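Local structure of nigritoxine (5M41) at residues F237-P240 with T241-L244; L244-I247 with Q248-F251. The protein is a bacterial toxin of Vibrio nigripulchritudo that acts on crustaceans and insects. One frame throughout, in Å; residues are numbered along the deposited sequence.

Interaction 1 of 2, residues F237-P240 with T241-L244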
# COMPACT_ATOMS: atom_id res chain seq x y z
N PHE A 237 -20.89 14.32 8.62
CA PHE A 237 -21.97 13.47 8.10
C PHE A 237 -22.65 14.14 6.91
O PHE A 237 -22.94 15.33 6.94
CB PHE A 237 -23.00 13.19 9.20
CG PHE A 237 -22.83 11.87 9.89
CD1 PHE A 237 -23.69 10.81 9.61
CD2 PHE A 237 -21.83 11.69 10.86
CE1 PHE A 237 -23.55 9.59 10.26
CE2 PHE A 237 -21.68 10.46 11.50
CZ PHE A 237 -22.54 9.41 11.20
N THR A 238 -22.90 13.37 5.84
CA THR A 238 -23.65 13.88 4.70
C THR A 238 -25.15 13.57 4.90
O THR A 238 -25.55 13.15 5.99
CB THR A 238 -23.10 13.30 3.38
OG1 THR A 238 -22.93 11.88 3.52
CG2 THR A 238 -21.74 13.92 3.05
N SER A 239 -25.97 13.78 3.87
CA SER A 239 -27.40 13.44 3.93
C SER A 239 -27.63 11.94 4.31
O SER A 239 -26.77 11.11 4.07
CB SER A 239 -28.09 13.78 2.60
OG SER A 239 -27.96 12.72 1.66
N PRO A 240 -28.80 11.61 4.90
CA PRO A 240 -29.06 10.21 5.22
C PRO A 240 -28.81 9.27 4.04
O PRO A 240 -28.13 8.27 4.23
CB PRO A 240 -30.53 10.22 5.63
CG PRO A 240 -30.71 11.58 6.27
CD PRO A 240 -29.85 12.51 5.44
N THR A 241 -29.30 9.61 2.85
CA THR A 241 -29.15 8.76 1.66
C THR A 241 -27.69 8.64 1.23
O THR A 241 -27.23 7.56 0.87
CB THR A 241 -30.03 9.29 0.49
OG1 THR A 241 -31.40 9.30 0.91
CG2 THR A 241 -29.92 8.43 -0.78
N ASP A 242 -26.95 9.75 1.28
CA ASP A 242 -25.54 9.72 0.90
C ASP A 242 -24.72 8.87 1.85
O ASP A 242 -23.83 8.18 1.41
CB ASP A 242 -24.96 11.13 0.80
CG ASP A 242 -25.44 11.86 -0.46
OD1 ASP A 242 -25.82 11.20 -1.44
OD2 ASP A 242 -25.43 13.09 -0.47
N GLU A 243 -25.02 8.93 3.14
CA GLU A 243 -24.35 8.06 4.12
C GLU A 243 -24.57 6.58 3.79
O GLU A 243 -23.64 5.79 3.88
CB GLU A 243 -24.79 8.37 5.55
CG GLU A 243 -24.17 9.63 6.12
CD GLU A 243 -22.65 9.63 6.05
OE1 GLU A 243 -21.99 8.59 6.38
OE2 GLU A 243 -22.11 10.67 5.66
N LEU A 244 -25.78 6.22 3.36
CA LEU A 244 -26.02 4.82 2.96
C LEU A 244 -25.30 4.50 1.67
O LEU A 244 -24.76 3.39 1.50
CB LEU A 244 -27.51 4.48 2.83
CG LEU A 244 -28.41 4.57 4.07
CD1 LEU A 244 -29.70 3.83 3.82
CD2 LEU A 244 -27.78 3.98 5.32
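Ser239 is the N-cap of the short helix 240-245, its hydroxyl OG accepting from Asp242 N at 3.2 Å, and one residue upstream Thr238 is tied to Glu243 of the first turn. The Ser239 hydroxyl sits between its own backbone N and carbonyl carbon (chi1 85°), which turns it to the amide three residues on. The main chain then enters the helix through Glu243 N to Ser239 O and Leu244 N to Pro240 O, while Pro240, in the first turn, packs on Leu204 and Pro208. Glu243 reaches back against the chain direction. Its CG lies beside the backbone N and the chain bends again at chi2 (-55°), bringing OE2 onto Thr238. Thr238 N donates to Glu243 OE2 at 2.8 Å, almost straight (172°), on the anti side of the carboxylate and somewhat out of its plane. Thr238 OG1 donates to the same Glu243 OE2 at 2.6 Å, from above the plane. The two donors approach from opposite faces of that plane. Phe237 adds a nonpolar neighbour, its CD1 3.7 Å from Glu243 CG. The other carboxylate oxygen, OE1, accepts from Leu254 N of helix 253-264, so Glu243 links the incoming loop to the next helix. With both oxygens hydrogen-bonded, the buried carboxylate is fixed in rotation; these donors, and its place in the first helical turn, would probably help to stabilise it as an anion.

Interaction 2 of 2, residues L244-I247 with Q248-F251; sequences LRAI and QSPF
Gln248, Ile247 and Ala246 lie in a type I beta turn, Ala246 to Ser249, that takes the chain out of helix 240-245 and on toward helix 253-264. Ala246 is the first residue to leave helical backbone angles, and its carbonyl closes the turn: Ser249 N donates to Ala246 O at 2.9 Å, from well above the carbonyl plane. Ile247 and Gln248 occupy the two central positions. Their side chains brush where Ile247 CG2 comes within 4.1 Å of Gln248 CG, but both CB atoms point away from the facing half of the turn. Ile247 packs on Ala24 and Val25 of helix 22-30 and on Leu254 and Phe258 of helix 253-264, while Gln248 rests on Asn21 and Ala24. Ile247 thus packs between helix 22-30 and helix 253-264. Two waters bridge main-chain atoms. One donates to Arg245 O and accepts from Gln248 N at 2.8 Å, joining the helix end to the turn; the other donates to both Ile247 O and Ser249 O. Arg245 O also accepts from Arg374 NH2. Ser249 adds a side-chain bond: with OG set between its backbone N and carbonyl carbon (chi1 74°), the hydroxyl points back to Ala246, 3.5 Å from Ala246 CB, and donates to Ala246 O at 2.8 Å, in the carbonyl plane on a lone pair.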
# COMPACT_ATOMS: atom_id res chain seq x y z
N LEU A 244 -25.78 6.22 3.36
CA LEU A 244 -26.02 4.82 2.96
C LEU A 244 -25.30 4.50 1.67
O LEU A 244 -24.76 3.39 1.50
CB LEU A 244 -27.51 4.48 2.83
CG LEU A 244 -28.41 4.57 4.07
CD1 LEU A 244 -29.70 3.83 3.82
CD2 LEU A 244 -27.78 3.98 5.32
N ARG A 245 -25.29 5.46 0.74
CA ARG A 245 -24.57 5.26 -0.51
C ARG A 245 -23.07 5.04 -0.25
O ARG A 245 -22.42 4.28 -0.96
CB ARG A 245 -24.79 6.44 -1.46
CG ARG A 245 -26.20 6.50 -2.03
CD ARG A 245 -26.39 7.74 -2.88
NE ARG A 245 -25.44 7.81 -3.98
CZ ARG A 245 -25.63 7.27 -5.17
NH1 ARG A 245 -26.75 6.62 -5.46
NH2 ARG A 245 -24.68 7.41 -6.10
N ALA A 246 -22.53 5.70 0.77
CA ALA A 246 -21.09 5.69 1.07
C ALA A 246 -20.70 4.72 2.20
O ALA A 246 -19.60 4.81 2.75
CB ALA A 246 -20.61 7.11 1.38
N ILE A 247 -21.61 3.82 2.57
CA ILE A 247 -21.40 2.87 3.68
C ILE A 247 -20.10 2.05 3.59
O ILE A 247 -19.50 1.74 4.60
CB ILE A 247 -22.65 1.95 3.91
CG1 ILE A 247 -22.48 1.06 5.14
CG2 ILE A 247 -22.87 0.98 2.76
CD1 ILE A 247 -22.61 1.80 6.45
N GLN A 248 -19.68 1.69 2.38
CA GLN A 248 -18.41 0.95 2.22
C GLN A 248 -17.27 1.86 1.70
O GLN A 248 -16.28 1.38 1.19
CB GLN A 248 -18.63 -0.26 1.29
CG GLN A 248 -19.58 -1.27 1.91
CD GLN A 248 -19.66 -2.57 1.11
OE1 GLN A 248 -19.84 -2.54 -0.09
NE2 GLN A 248 -19.57 -3.71 1.79
N SER A 249 -17.43 3.18 1.83
CA SER A 249 -16.39 4.09 1.34
C SER A 249 -15.26 4.22 2.37
O SER A 249 -15.46 3.89 3.55
CB SER A 249 -16.98 5.46 0.97
OG SER A 249 -17.28 6.17 2.15
N PRO A 250 -14.08 4.66 1.93
CA PRO A 250 -12.92 4.65 2.85
C PRO A 250 -13.10 5.47 4.14
O PRO A 250 -12.60 5.03 5.20
CB PRO A 250 -11.80 5.22 1.99
CG PRO A 250 -12.17 4.78 0.59
CD PRO A 250 -13.67 4.92 0.54
N PHE A 251 -13.79 6.63 4.08
CA PHE A 251 -13.92 7.48 5.28
C PHE A 251 -15.38 7.55 5.74
O PHE A 251 -15.75 8.47 6.41
CB PHE A 251 -13.31 8.90 5.06
CG PHE A 251 -11.95 8.89 4.36
CD1 PHE A 251 -10.80 8.45 5.04
CD2 PHE A 251 -11.83 9.27 3.03
CE1 PHE A 251 -9.55 8.42 4.39
CE2 PHE A 251 -10.59 9.24 2.39
CZ PHE A 251 -9.45 8.82 3.08
O HOH W 1 -20.28 2.49 -0.20
O HOH W 2 -16.67 1.92 4.95

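Interactions 1 and 2 sit at the two ends of helix 240-245, share Leu244, and have centres 9 Å apart. Both are partly buried, and each uses a serine hydroxyl in the opposite sense: at the start of the helix it accepts from a backbone amide, at the exit it donates to a carbonyl. Interaction 1 includes a buried carboxylate held by the exposed Thr238. Interaction 2 has no charged group in its direct bonds: one carbonyl takes a backbone N-H and a hydroxyl, and waters bridge other main-chain atoms. Both contacts bear on helix 253-264, the first by a hydrogen bond to its backbone as well as packing, the second by the apolar packing of Ile247.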